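Local structure of replicative DNA helicase (Nostoc punctiforme, 4O1R) at residues S29-W34 with A46-A51; N50-G55 with D124-G129; K57-L62 with K69-G74. The protein carries an intein, the segment crystallised here, which probably excises itself from the helicase precursor by protein splicing and joins the flanking sequences. One frame throughout, in Å; residues are numbered along the deposited sequence.

Contact 1. Residues S29-W34 with A46-A51; sequences SGFAVW and AIVSNA
Val33 and Ala46 face each other as an antiparallel hydrogen-bonded pair, in a hairpin whose strands 31-34 and 46-48 run at 126° to one another. Val33 N reaches Ala46 O at 2.9 Å, and Ala46 N returns a bond to Val33 O. Ala32 and Ile47 form the non-hydrogen-bonded pair beside them. Next along, Val48 N gives a nearly straight bond of 2.8 Å to Phe31 O. Gly30 N then donates to Val48 O.

The side chains of Phe31, Val33, Ala46 and Val48 lie on one face of the sheet. Val48 is the hub of this group. Its CB sits over one face of the Phe31 ring, 3.9 Å from the centroid and displaced toward the rim, in a CH-pi contact. Phe31 chi1 is 62°, which sets CG between the backbone N and the carbonyl carbon and folds the ring back over Val48. Val48 CG1, anti to the backbone N, touches Phe31 CZ at 3.6 Å. Val48 CG2 lies between Val33 CG2, at 3.7 Å, and the rim of the Phe31 ring. Val11 and Leu13 add to this face from a neighbouring part of the chain, touching Val33 and Phe31 respectively, and Leu125 packs on Val48.

The other face is lighter. Ile47 bends back so that CD1 lies 4.0 Å from Ala32 CB, and its CG2 comes against Gly30 CA. Gly30 takes a positive phi (75°), a backbone shape that glycine adopts readily.

Four backbone N-H groups, of Gly30, Val33, Ala46 and Val48, are used between the segments; the Ala32 backbone bonds Val14 instead. The side-chain-to-side-chain contacts are apolar. The hairpin is therefore held by main-chain hydrogen bonds and by hydrocarbon packing on the face of Val33 and Val48, with no charged group taking part.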
# COMPACT_ATOMS: atom_id res chain seq x y z
N SER A 29 14.17 -6.85 8.52
CA SER A 29 14.25 -5.41 8.78
C SER A 29 15.50 -4.83 8.14
O SER A 29 16.40 -5.56 7.75
CB SER A 29 14.25 -5.13 10.29
OG SER A 29 15.40 -5.68 10.89
N GLY A 30 15.54 -3.50 8.05
CA GLY A 30 16.72 -2.81 7.55
C GLY A 30 16.88 -2.90 6.05
O GLY A 30 17.99 -2.83 5.53
N PHE A 31 15.77 -3.08 5.35
CA PHE A 31 15.79 -3.16 3.90
C PHE A 31 14.90 -2.08 3.31
O PHE A 31 14.01 -1.58 3.97
CB PHE A 31 15.33 -4.54 3.42
CG PHE A 31 13.92 -4.89 3.81
CD1 PHE A 31 12.85 -4.58 2.96
CD2 PHE A 31 13.66 -5.49 5.04
CE1 PHE A 31 11.55 -4.89 3.32
CE2 PHE A 31 12.36 -5.81 5.41
CZ PHE A 31 11.29 -5.49 4.55
N ALA A 32 15.16 -1.73 2.05
CA ALA A 32 14.46 -0.63 1.40
C ALA A 32 13.37 -1.05 0.43
O ALA A 32 13.53 -2.02 -0.34
CB ALA A 32 15.45 0.28 0.69
N VAL A 33 12.27 -0.31 0.49
CA VAL A 33 11.15 -0.42 -0.45
C VAL A 33 10.90 0.98 -1.03
O VAL A 33 11.59 1.94 -0.68
CB VAL A 33 9.88 -1.01 0.24
CG1 VAL A 33 10.21 -2.37 0.84
CG2 VAL A 33 9.34 -0.07 1.31
N TRP A 34 9.92 1.10 -1.92
CA TRP A 34 9.54 2.42 -2.44
C TRP A 34 8.44 3.04 -1.59
O TRP A 34 7.55 2.35 -1.11
CB TRP A 34 9.08 2.34 -3.90
CG TRP A 34 10.21 2.03 -4.80
CD1 TRP A 34 10.48 0.83 -5.39
CD2 TRP A 34 11.27 2.91 -5.18
NE1 TRP A 34 11.63 0.92 -6.14
CE2 TRP A 34 12.14 2.18 -6.02
CE3 TRP A 34 11.57 4.25 -4.89
CZ2 TRP A 34 13.29 2.75 -6.58
CZ3 TRP A 34 12.71 4.82 -5.45
CH2 TRP A 34 13.55 4.07 -6.29
N ALA A 46 12.93 3.85 0.90
CA ALA A 46 12.55 3.97 2.31
C ALA A 46 12.83 2.68 3.07
O ALA A 46 12.45 1.59 2.64
CB ALA A 46 11.07 4.31 2.41
N ILE A 47 13.48 2.82 4.23
CA ILE A 47 13.83 1.67 5.06
C ILE A 47 12.64 1.14 5.87
O ILE A 47 11.89 1.90 6.49
CB ILE A 47 15.03 1.98 6.00
CG1 ILE A 47 16.28 2.28 5.16
CG2 ILE A 47 15.27 0.84 7.01
CD1 ILE A 47 16.80 1.12 4.33
N VAL A 48 12.48 -0.18 5.85
CA VAL A 48 11.48 -0.87 6.64
C VAL A 48 12.14 -1.38 7.92
O VAL A 48 13.14 -2.08 7.86
CB VAL A 48 10.90 -2.06 5.84
CG1 VAL A 48 9.97 -2.90 6.70
CG2 VAL A 48 10.19 -1.57 4.59
N SER A 49 11.56 -1.01 9.07
CA SER A 49 12.10 -1.40 10.37
C SER A 49 11.45 -2.64 10.98
O SER A 49 11.99 -3.23 11.92
CB SER A 49 11.96 -0.24 11.36
OG SER A 49 10.60 0.11 11.53
N ASN A 50 10.28 -3.02 10.49
CA ASN A 50 9.52 -4.13 11.06
C ASN A 50 8.52 -4.62 10.02
O ASN A 50 7.95 -3.80 9.29
CB ASN A 50 8.77 -3.68 12.33
CG ASN A 50 8.40 -4.83 13.25
OD1 ASN A 50 8.96 -5.92 13.16
ND2 ASN A 50 7.46 -4.57 14.16
N ALA A 51 8.31 -5.93 9.97
CA ALA A 51 7.29 -6.55 9.11
C ALA A 51 6.62 -7.62 9.94
O ALA A 51 7.30 -8.45 10.54
CB ALA A 51 7.93 -7.15 7.86

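Contact 2. Residues N50-G55 with D124-G129; sequences NAFSTG and DLTVPG
Phe52 chi1 is 51°, which swings the ring across the neighbouring strand to lie over Asp124 and beside Thr126. Asp124 has CG anti to its own backbone N (chi1 -166°), and its side chain runs beside that of Phe52, pointing the same way. Ring and carboxylate planes are 70° apart. Asp124 CB touches Phe52 CZ at 3.7 Å. The carbonyl Asp124 O lies over one face of the ring, offset toward the rim. In the modelled conformer of Thr126, one of two, CG2 lies at the ring edge, though its closeness there is doubtful.

The two segments are neighbours in the curled antiparallel sheet of the intein splicing domain, the Hint fold. Strand 42-55 here pairs with the last part of the long strand 106-126. Phe52 and Asp124 bond both ways: Phe52 N to Asp124 O at 3.0 Å, and Asp124 N to Phe52 O at 2.9 Å. Thr126 N donates to Asn50 O at 2.9 Å. In the same conformer the Thr126 hydroxyl probably pairs with Ser49 OG.

On the opposite face, Ala51 CB meets Leu125 CD2 at 3.5 Å, tighter than usual for two carbons. This buried pair is flanked by Leu25, which touches Ala51, and by Ile22 and Phe133, which touch Leu125. Farther along the first strand, Gly55 N donates to Ser53 OG at 3.1 Å, forming an ST turn. Ser53 OG also bonds Glu121.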
# COMPACT_ATOMS: atom_id res chain seq x y z
N ASN A 50 10.28 -3.02 10.49
CA ASN A 50 9.52 -4.13 11.06
C ASN A 50 8.52 -4.62 10.02
O ASN A 50 7.95 -3.80 9.29
CB ASN A 50 8.77 -3.68 12.33
CG ASN A 50 8.40 -4.83 13.25
OD1 ASN A 50 8.96 -5.92 13.16
ND2 ASN A 50 7.46 -4.57 14.16
N ALA A 51 8.31 -5.93 9.97
CA ALA A 51 7.29 -6.55 9.11
C ALA A 51 6.62 -7.62 9.94
O ALA A 51 7.30 -8.45 10.54
CB ALA A 51 7.93 -7.15 7.86
N PHE A 52 5.28 -7.61 9.99
CA PHE A 52 4.58 -8.40 11.00
C PHE A 52 3.15 -8.71 10.59
O PHE A 52 2.54 -7.98 9.81
CB PHE A 52 4.58 -7.63 12.34
CG PHE A 52 4.11 -6.21 12.22
CD1 PHE A 52 5.00 -5.18 11.89
CD2 PHE A 52 2.77 -5.89 12.42
CE1 PHE A 52 4.56 -3.88 11.76
CE2 PHE A 52 2.31 -4.59 12.29
CZ PHE A 52 3.21 -3.57 11.97
N SER A 53 2.63 -9.78 11.17
CA SER A 53 1.22 -10.14 11.10
C SER A 53 0.45 -9.39 12.17
O SER A 53 0.93 -9.22 13.30
CB SER A 53 1.09 -11.64 11.38
OG SER A 53 -0.26 -12.00 11.58
N THR A 54 -0.76 -8.95 11.83
CA THR A 54 -1.62 -8.38 12.86
C THR A 54 -2.83 -9.27 13.16
O THR A 54 -3.75 -8.85 13.87
CB THR A 54 -2.11 -6.96 12.51
OG1 THR A 54 -2.88 -7.01 11.31
CG2 THR A 54 -0.94 -6.00 12.31
N GLY A 55 -2.81 -10.50 12.66
CA GLY A 55 -3.90 -11.45 12.92
C GLY A 55 -4.79 -11.62 11.71
O GLY A 55 -4.42 -11.24 10.59
N ASP A 124 1.65 -6.02 7.88
CA ASP A 124 2.01 -4.63 7.71
C ASP A 124 3.52 -4.46 7.83
O ASP A 124 4.22 -5.36 8.33
CB ASP A 124 1.28 -3.77 8.77
CG ASP A 124 1.31 -2.28 8.47
OD1 ASP A 124 1.48 -1.87 7.29
OD2 ASP A 124 1.12 -1.49 9.42
N LEU A 125 3.98 -3.31 7.34
CA LEU A 125 5.37 -2.88 7.44
C LEU A 125 5.42 -1.57 8.18
O LEU A 125 4.56 -0.72 7.97
CB LEU A 125 5.97 -2.64 6.06
CG LEU A 125 5.89 -3.75 5.01
CD1 LEU A 125 6.59 -3.33 3.72
CD2 LEU A 125 6.50 -5.02 5.55
N THR A 126 6.44 -1.40 9.00
CA THR A 126 6.71 -0.09 9.61
C THR A 126 7.81 0.59 8.82
O THR A 126 8.90 0.01 8.63
CB THR A 126 7.13 -0.23 11.06
OG1 THR A 126 8.34 -0.99 11.15
CG2 THR A 126 6.05 -0.93 11.85
N VAL A 127 7.52 1.81 8.37
CA VAL A 127 8.45 2.64 7.61
C VAL A 127 8.64 3.93 8.42
O VAL A 127 7.87 4.89 8.28
CB VAL A 127 7.90 2.92 6.19
CG1 VAL A 127 8.86 3.79 5.38
CG2 VAL A 127 7.61 1.60 5.44
N PRO A 128 9.66 3.96 9.30
CA PRO A 128 9.72 5.06 10.26
C PRO A 128 9.98 6.44 9.68
O PRO A 128 9.68 7.44 10.33
CB PRO A 128 10.86 4.66 11.20
CG PRO A 128 11.63 3.64 10.49
CD PRO A 128 10.69 2.94 9.56
N GLY A 129 10.50 6.53 8.46
CA GLY A 129 10.73 7.85 7.87
C GLY A 129 9.46 8.46 7.32
O GLY A 129 8.89 9.40 7.88

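Contact 3. Residues K57-L62 with K69-G74; sequences KPLFTL and KIRATG
Thr61 and Arg71 stand opposite each other as a non-hydrogen-bonded pair of an antiparallel hairpin. Two hydrogen-bonded pairs flank them, Phe60 with Ala72 and Leu62 with Ile70. Each pair has two backbone bonds; the straightest, Leu62 N to Ile70 O, is 2.9 Å long.

Packing is close between these bonded strands. Leu59 CD2 presses on the backbone at Ala72 C, 3.5 Å away. In the modelled conformer of Arg71, one of two, the chain bends at chi3 (71°), which turns the guanidinium toward Leu59. Leu59 CD1 lies over one face of that group, 3.8 Å from Arg71 NH2. Thr61 OG1 is at its edge and in its plane, and also touches Arg71 CG at 3.3 Å. Charge and hydroxyl are satisfied from strand 106-126: Arg71 forms a salt bridge with Glu120 and bonds Ser117 O, while Thr61 OG1 bonds Ser117 OG. These partners probably fix the guanidinium against Leu59.

The margins are looser. At the exposed Lys69, in the modelled conformer, the aliphatic CG rests on Thr61 CG2 at 3.6 Å while the amine leads away. At the other end direct pairing stops. There a water bridges the two segments, donating to Pro58 O at 2.7 Å and accepting from Gly74 N, beyond strand 69-72, at 2.9 Å. The Phe60 ring reaches past Ala72 O, which lies at its edge, toward Gly74.

Strand 57-64 is hydrogen-bonded on its other side to strand 106-126. Ala6 of the short strand 5-6 bonds the backbone of Arg71, Leu5 packs on Ile70 and Ala72, and strand 138-141 touches Ile70 through Ile138 and Val140.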
# COMPACT_ATOMS: atom_id res chain seq x y z
N LYS A 57 -8.17 -10.66 9.81
CA LYS A 57 -9.06 -9.50 9.76
C LYS A 57 -9.84 -9.49 8.45
O LYS A 57 -9.43 -10.13 7.47
CB LYS A 57 -8.25 -8.20 9.90
CG LYS A 57 -7.69 -8.07 11.32
CD LYS A 57 -6.92 -6.80 11.54
CE LYS A 57 -5.97 -6.95 12.71
NZ LYS A 57 -6.68 -7.12 14.00
N PRO A 58 -10.96 -8.75 8.41
CA PRO A 58 -11.71 -8.58 7.16
C PRO A 58 -10.95 -7.77 6.13
O PRO A 58 -10.28 -6.79 6.46
CB PRO A 58 -12.99 -7.84 7.61
CG PRO A 58 -13.03 -7.95 9.11
CD PRO A 58 -11.60 -8.04 9.53
N LEU A 59 -11.03 -8.22 4.88
CA LEU A 59 -10.37 -7.58 3.76
C LEU A 59 -11.36 -7.07 2.74
O LEU A 59 -12.41 -7.70 2.52
CB LEU A 59 -9.42 -8.56 3.06
CG LEU A 59 -8.12 -8.86 3.78
CD1 LEU A 59 -7.39 -10.02 3.13
CD2 LEU A 59 -7.23 -7.62 3.84
N PHE A 60 -10.98 -5.97 2.09
CA PHE A 60 -11.72 -5.42 0.95
C PHE A 60 -10.79 -5.36 -0.24
O PHE A 60 -9.64 -4.95 -0.10
CB PHE A 60 -12.23 -4.01 1.28
CG PHE A 60 -13.26 -3.99 2.37
CD1 PHE A 60 -12.86 -4.06 3.71
CD2 PHE A 60 -14.61 -3.93 2.07
CE1 PHE A 60 -13.80 -4.07 4.74
CE2 PHE A 60 -15.56 -3.94 3.09
CZ PHE A 60 -15.15 -4.01 4.42
N THR A 61 -11.30 -5.77 -1.41
CA THR A 61 -10.55 -5.65 -2.66
C THR A 61 -10.90 -4.33 -3.32
O THR A 61 -12.08 -4.05 -3.60
CB THR A 61 -10.90 -6.79 -3.60
OG1 THR A 61 -10.65 -8.02 -2.92
CG2 THR A 61 -10.03 -6.76 -4.86
N LEU A 62 -9.88 -3.51 -3.54
CA LEU A 62 -10.03 -2.23 -4.20
C LEU A 62 -9.37 -2.33 -5.57
O LEU A 62 -8.24 -2.80 -5.67
CB LEU A 62 -9.37 -1.15 -3.35
CG LEU A 62 -9.42 0.29 -3.88
CD1 LEU A 62 -9.43 1.26 -2.71
CD2 LEU A 62 -8.25 0.56 -4.82
N LYS A 69 -4.90 -3.43 -8.24
CA LYS A 69 -5.80 -4.10 -7.31
C LYS A 69 -5.04 -4.40 -6.03
O LYS A 69 -3.87 -4.79 -6.08
CB LYS A 69 -6.25 -5.43 -7.92
CG LYS A 69 -7.39 -6.12 -7.19
CD LYS A 69 -7.67 -7.48 -7.80
CE LYS A 69 -8.36 -7.39 -9.14
NZ LYS A 69 -8.75 -8.74 -9.63
N ILE A 70 -5.70 -4.22 -4.90
CA ILE A 70 -5.10 -4.54 -3.61
C ILE A 70 -6.18 -4.98 -2.66
O ILE A 70 -7.34 -4.59 -2.80
CB ILE A 70 -4.30 -3.32 -3.07
CG1 ILE A 70 -3.37 -3.71 -1.91
CG2 ILE A 70 -5.25 -2.17 -2.71
CD1 ILE A 70 -2.42 -2.57 -1.52
N ARG A 71 -5.80 -5.81 -1.69
CA ARG A 71 -6.72 -6.27 -0.65
C ARG A 71 -6.22 -5.76 0.69
O ARG A 71 -5.12 -6.11 1.12
CB ARG A 71 -6.87 -7.79 -0.66
CG ARG A 71 -7.55 -8.23 -1.96
CD ARG A 71 -7.62 -9.71 -2.14
NE ARG A 71 -8.57 -10.30 -1.21
CZ ARG A 71 -8.30 -11.33 -0.42
NH1 ARG A 71 -7.09 -11.89 -0.45
NH2 ARG A 71 -9.24 -11.80 0.39
N ALA A 72 -7.04 -4.92 1.33
CA ALA A 72 -6.64 -4.21 2.53
C ALA A 72 -7.75 -4.18 3.55
O ALA A 72 -8.93 -4.32 3.22
CB ALA A 72 -6.20 -2.77 2.19
N THR A 73 -7.38 -3.97 4.81
CA THR A 73 -8.40 -3.79 5.84
C THR A 73 -9.14 -2.47 5.65
O THR A 73 -8.65 -1.55 4.98
CB THR A 73 -7.79 -3.85 7.24
OG1 THR A 73 -6.80 -2.82 7.36
CG2 THR A 73 -7.14 -5.21 7.51
N GLY A 74 -10.33 -2.37 6.24
CA GLY A 74 -11.17 -1.20 6.07
C GLY A 74 -10.53 0.07 6.60
O GLY A 74 -10.82 1.16 6.10
O HOH W 1 -11.12 -4.64 7.87

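Overall arrangement
All three contacts belong to one curled antiparallel sheet. Contacts 1 and 2 are adjacent, with centres 9 Å apart. They share Asn50 and Ala51 on strand 42-55, which pairs first with strand 31-37 and then with strand 106-126. Ser49 OG and Thr126 OG1 lie close between them, a probable hydrogen bond, though the distance is short and Thr126 has two conformers. Contact 3 lies across the chain's centre from contact 1, about 22 Å between centres, and about 16 Å from contact 2. Its hairpin follows strand 42-55 in sequence and falls between the two segments of contact 2. Strand 106-126 pairs with both 42-55 and 57-64, so it links the two sides of the splicing domain.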